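Local coordinates for endo-beta-1,2-glucanase (Talaromyces funiculosus, PDB 6IMV), which hydrolyses the beta-1,2-glucosidic linkages inside beta-1,2-glucan chains, acting as an endo-glycoside hydrolase, at residues T202-Y211 / F254-L264. Sequence-based numbering, arbitrary orientation.
Sequences TKTTAAHIFY and FTWWLQFFGGL
Thr202 receives the indole N-H of Trp257, a weak bond by its geometry: NE1 to OG1 is 3.2 Å with an N-H...O angle of 131°. The same hydroxyl also bonds to Met199 O, one turn back in its own helix. Lys203, its chain extended beyond CG, runs across Phe261, and its CE lies over one ring face, 3.5 Å from the centroid. NZ follows over the same face at 4.1 Å from that centroid, making a cation-pi contact while also salt-bridged to Asp200. A serine in place of Phe261 would probably leave the lysine methylenes without their aromatic bed and the ammonium with Asp200 but no ring beneath it. Ala206 CB packs 3.9 Å from Leu258 CD2 and meets the Trp257 ring at its edge. At the helix kink, where Ala207 N lacks its intrahelical bond, one water accepts from that N-H and donates to Lys203 O and Gly262 O, tying the broken turn to the other segment; Ala207 CB touches Leu264 CD1. Phe254 and Phe210 form a T-shaped (edge-to-face) pair, planes at 62° and centroids 4.7 Å apart: the Phe254 edge points at the Phe210 face, with CZ 3.3 Å from Phe210 CD2. Setting CG anti to the backbone N (chi1 -174°) turns one face of Tyr211 to Leu264, whose CD2 makes a CH-pi contact over the ring centre, 4.1 Å from the centroid; the phenol OH bonds to Asp268. The end of helix 186-210, just before strand 211-213, thus crosses helix 252-261 steeply, between helices 163-182 (Leu170 on Thr202 and Trp257) and 266-276 (Leu272 on Tyr211 and Leu264), packing consistent with an (alpha/alpha)-barrel catalytic domain.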
loop_
_atom_site.group_PDB
_atom_site.type_symbol
_atom_site.label_atom_id
_atom_site.label_comp_id
_atom_site.label_asym_id
_atom_site.label_seq_id
_atom_site.Cartn_x
_atom_site.Cartn_y
_atom_site.Cartn_z
ATOM N N THR A 202 18.961 2.921 -9.570
ATOM C CA THR A 202 18.857 2.540 -8.146
ATOM C C THR A 202 19.599 1.224 -7.863
ATOM O O THR A 202 20.055 1.002 -6.746
ATOM C CB THR A 202 17.403 2.403 -7.668
ATOM O OG1 THR A 202 16.795 1.267 -8.293
ATOM C CG2 THR A 202 16.593 3.655 -7.910
ATOM N N LYS A 203 19.688 0.341 -8.862
ATOM C CA LYS A 203 20.369 -0.955 -8.710
ATOM C C LYS A 203 21.852 -0.726 -8.385
ATOM O O LYS A 203 22.438 -1.462 -7.561
ATOM C CB LYS A 203 20.220 -1.810 -9.976
ATOM C CG LYS A 203 18.792 -2.094 -10.424
ATOM C CD LYS A 203 18.733 -2.952 -11.677
ATOM C CE LYS A 203 17.326 -3.361 -12.054
ATOM N NZ LYS A 203 17.256 -3.756 -13.477
ATOM N N THR A 204 22.435 0.319 -8.993
ATOM C CA THR A 204 23.858 0.643 -8.852
ATOM C C THR A 204 24.170 1.287 -7.486
ATOM O O THR A 204 25.307 1.216 -7.038
ATOM C CB THR A 204 24.350 1.540 -9.996
ATOM O OG1 THR A 204 23.853 2.868 -9.822
ATOM C CG2 THR A 204 23.950 1.019 -11.362
ATOM N N THR A 205 23.181 1.893 -6.818
ATOM C CA THR A 205 23.416 2.613 -5.562
ATOM C C THR A 205 22.852 1.861 -4.338
ATOM O O THR A 205 23.211 2.207 -3.211
ATOM C CB THR A 205 22.838 4.036 -5.635
ATOM O OG1 THR A 205 21.429 3.928 -5.854
ATOM C CG2 THR A 205 23.477 4.868 -6.727
ATOM N N ALA A 206 21.991 0.850 -4.543
ATOM C CA ALA A 206 21.175 0.250 -3.461
ATOM C C ALA A 206 22.043 -0.316 -2.327
ATOM O O ALA A 206 21.815 -0.005 -1.166
ATOM C CB ALA A 206 20.270 -0.818 -4.018
ATOM N N ALA A 207 23.014 -1.175 -2.664
ATOM C CA ALA A 207 23.861 -1.821 -1.663
ATOM C C ALA A 207 24.699 -0.766 -0.910
ATOM O O ALA A 207 24.802 -0.796 0.324
ATOM C CB ALA A 207 24.727 -2.871 -2.329
ATOM N N HIS A 208 25.303 0.171 -1.652
ATOM C CA HIS A 208 26.175 1.200 -1.060
ATOM C C HIS A 208 25.384 2.042 -0.049
ATOM O O HIS A 208 25.903 2.400 0.996
ATOM C CB HIS A 208 26.826 2.066 -2.153
ATOM C CG HIS A 208 27.881 2.988 -1.632
ATOM N ND1 HIS A 208 29.064 2.524 -1.084
ATOM C CD2 HIS A 208 27.926 4.335 -1.548
ATOM C CE1 HIS A 208 29.792 3.552 -0.684
ATOM N NE2 HIS A 208 29.118 4.673 -0.969
ATOM N N ILE A 209 24.115 2.327 -0.355
ATOM C CA ILE A 209 23.310 3.185 0.492
ATOM C C ILE A 209 22.671 2.375 1.635
ATOM O O ILE A 209 22.608 2.874 2.747
ATOM C CB ILE A 209 22.287 3.984 -0.353
ATOM C CG1 ILE A 209 23.005 4.997 -1.252
ATOM C CG2 ILE A 209 21.234 4.661 0.512
ATOM C CD1 ILE A 209 22.116 5.735 -2.231
ATOM N N PHE A 210 22.199 1.146 1.386
ATOM C CA PHE A 210 21.315 0.471 2.378
ATOM C C PHE A 210 21.904 -0.808 2.989
ATOM O O PHE A 210 21.382 -1.270 4.005
ATOM C CB PHE A 210 19.956 0.130 1.763
ATOM C CG PHE A 210 19.087 1.325 1.479
ATOM C CD1 PHE A 210 18.323 1.898 2.484
ATOM C CD2 PHE A 210 19.010 1.858 0.201
ATOM C CE1 PHE A 210 17.513 2.992 2.217
ATOM C CE2 PHE A 210 18.193 2.944 -0.068
ATOM C CZ PHE A 210 17.446 3.509 0.940
ATOM N N TYR A 211 22.931 -1.415 2.386
ATOM C CA TYR A 211 23.418 -2.706 2.897
ATOM C C TYR A 211 24.623 -2.487 3.820
ATOM O O TYR A 211 25.687 -2.122 3.356
ATOM C CB TYR A 211 23.742 -3.679 1.757
ATOM C CG TYR A 211 24.109 -5.057 2.245
ATOM C CD1 TYR A 211 23.269 -5.735 3.112
ATOM C CD2 TYR A 211 25.301 -5.672 1.890
ATOM C CE1 TYR A 211 23.587 -6.987 3.611
ATOM C CE2 TYR A 211 25.634 -6.929 2.376
ATOM C CZ TYR A 211 24.773 -7.588 3.242
ATOM O OH TYR A 211 25.053 -8.820 3.758
ATOM N N PHE A 254 12.236 -4.578 -0.481
ATOM C CA PHE A 254 13.547 -3.995 -0.660
ATOM C C PHE A 254 14.632 -5.073 -0.583
ATOM O O PHE A 254 15.613 -5.005 -1.333
ATOM C CB PHE A 254 13.835 -2.879 0.344
ATOM C CG PHE A 254 15.032 -2.079 -0.090
ATOM C CD1 PHE A 254 14.921 -1.163 -1.117
ATOM C CD2 PHE A 254 16.288 -2.338 0.432
ATOM C CE1 PHE A 254 16.030 -0.465 -1.570
ATOM C CE2 PHE A 254 17.392 -1.631 -0.018
ATOM C CZ PHE A 254 17.261 -0.703 -1.014
ATOM N N THR A 255 14.461 -6.053 0.311
ATOM C CA THR A 255 15.368 -7.199 0.387
ATOM C C THR A 255 15.567 -7.811 -1.007
ATOM O O THR A 255 16.703 -8.054 -1.416
ATOM C CB THR A 255 14.867 -8.278 1.352
ATOM O OG1 THR A 255 14.637 -7.676 2.624
ATOM C CG2 THR A 255 15.845 -9.419 1.515
ATOM N N TRP A 256 14.460 -8.060 -1.715
ATOM C CA TRP A 256 14.496 -8.661 -3.049
ATOM C C TRP A 256 15.259 -7.769 -4.031
ATOM O O TRP A 256 15.945 -8.286 -4.934
ATOM C CB TRP A 256 13.090 -8.943 -3.576
ATOM C CG TRP A 256 12.387 -10.082 -2.901
ATOM C CD1 TRP A 256 11.231 -10.013 -2.183
ATOM C CD2 TRP A 256 12.771 -11.471 -2.922
ATOM N NE1 TRP A 256 10.871 -11.261 -1.751
ATOM C CE2 TRP A 256 11.790 -12.176 -2.194
ATOM C CE3 TRP A 256 13.830 -12.188 -3.493
ATOM C CZ2 TRP A 256 11.849 -13.554 -2.007
ATOM C CZ3 TRP A 256 13.892 -13.555 -3.310
ATOM C CH2 TRP A 256 12.910 -14.224 -2.579
ATOM N N TRP A 257 15.088 -6.449 -3.894
ATOM C CA TRP A 257 15.772 -5.501 -4.752
ATOM C C TRP A 257 17.292 -5.677 -4.627
ATOM O O TRP A 257 17.995 -5.777 -5.650
ATOM C CB TRP A 257 15.342 -4.061 -4.461
ATOM C CG TRP A 257 15.636 -3.158 -5.615
ATOM C CD1 TRP A 257 16.639 -2.241 -5.725
ATOM C CD2 TRP A 257 14.948 -3.152 -6.878
ATOM N NE1 TRP A 257 16.598 -1.637 -6.953
ATOM C CE2 TRP A 257 15.568 -2.175 -7.682
ATOM C CE3 TRP A 257 13.853 -3.859 -7.388
ATOM C CZ2 TRP A 257 15.124 -1.892 -8.975
ATOM C CZ3 TRP A 257 13.416 -3.583 -8.666
ATOM C CH2 TRP A 257 14.049 -2.613 -9.447
ATOM N N LEU A 258 17.786 -5.735 -3.382
ATOM C CA LEU A 258 19.199 -5.949 -3.106
ATOM C C LEU A 258 19.649 -7.301 -3.663
ATOM O O LEU A 258 20.690 -7.380 -4.311
ATOM C CB LEU A 258 19.462 -5.875 -1.597
ATOM C CG LEU A 258 19.580 -4.469 -1.011
ATOM C CD1 LEU A 258 19.625 -4.525 0.505
ATOM C CD2 LEU A 258 20.812 -3.760 -1.560
ATOM N N GLN A 259 18.870 -8.357 -3.399
ATOM C CA GLN A 259 19.274 -9.702 -3.802
ATOM C C GLN A 259 19.435 -9.778 -5.325
ATOM O O GLN A 259 20.451 -10.254 -5.809
ATOM C CB GLN A 259 18.277 -10.765 -3.351
ATOM C CG GLN A 259 18.505 -12.102 -4.045
ATOM C CD GLN A 259 17.810 -13.250 -3.361
ATOM O OE1 GLN A 259 17.260 -13.108 -2.277
ATOM N NE2 GLN A 259 17.857 -14.414 -3.989
ATOM N N PHE A 260 18.415 -9.360 -6.071
ATOM C CA PHE A 260 18.417 -9.547 -7.504
ATOM C C PHE A 260 19.342 -8.552 -8.213
ATOM O O PHE A 260 19.929 -8.918 -9.214
ATOM C CB PHE A 260 17.003 -9.461 -8.072
ATOM C CG PHE A 260 16.112 -10.597 -7.649
ATOM C CD1 PHE A 260 16.530 -11.912 -7.774
ATOM C CD2 PHE A 260 14.846 -10.350 -7.139
ATOM C CE1 PHE A 260 15.699 -12.956 -7.395
ATOM C CE2 PHE A 260 14.020 -11.395 -6.751
ATOM C CZ PHE A 260 14.445 -12.699 -6.882
ATOM N N PHE A 261 19.447 -7.313 -7.714
ATOM C CA PHE A 261 20.017 -6.215 -8.509
ATOM C C PHE A 261 21.166 -5.467 -7.819
ATOM O O PHE A 261 21.784 -4.614 -8.453
ATOM C CB PHE A 261 18.915 -5.214 -8.855
ATOM C CG PHE A 261 17.776 -5.828 -9.623
ATOM C CD1 PHE A 261 18.013 -6.472 -10.829
ATOM C CD2 PHE A 261 16.471 -5.746 -9.151
ATOM C CE1 PHE A 261 16.968 -7.039 -11.540
ATOM C CE2 PHE A 261 15.428 -6.314 -9.860
ATOM C CZ PHE A 261 15.675 -6.965 -11.051
ATOM N N GLY A 262 21.453 -5.767 -6.552
ATOM C CA GLY A 262 22.341 -4.949 -5.753
ATOM C C GLY A 262 23.821 -5.267 -5.948
ATOM O O GLY A 262 24.654 -4.494 -5.496
ATOM N N GLY A 263 24.130 -6.405 -6.589
ATOM C CA GLY A 263 25.494 -6.895 -6.761
ATOM C C GLY A 263 26.049 -7.534 -5.491
ATOM O O GLY A 263 27.246 -7.478 -5.234
ATOM N N LEU A 264 25.180 -8.138 -4.679
ATOM C CA LEU A 264 25.631 -8.825 -3.461
ATOM C C LEU A 264 26.232 -10.185 -3.845
ATOM O O LEU A 264 25.802 -10.796 -4.811
ATOM C CB LEU A 264 24.445 -9.012 -2.509
ATOM C CG LEU A 264 24.223 -7.922 -1.463
ATOM C CD1 LEU A 264 24.027 -6.563 -2.110
ATOM C CD2 LEU A 264 23.026 -8.260 -0.584
HETATM O O HOH W 1 23.890 -1.773 -5.325
#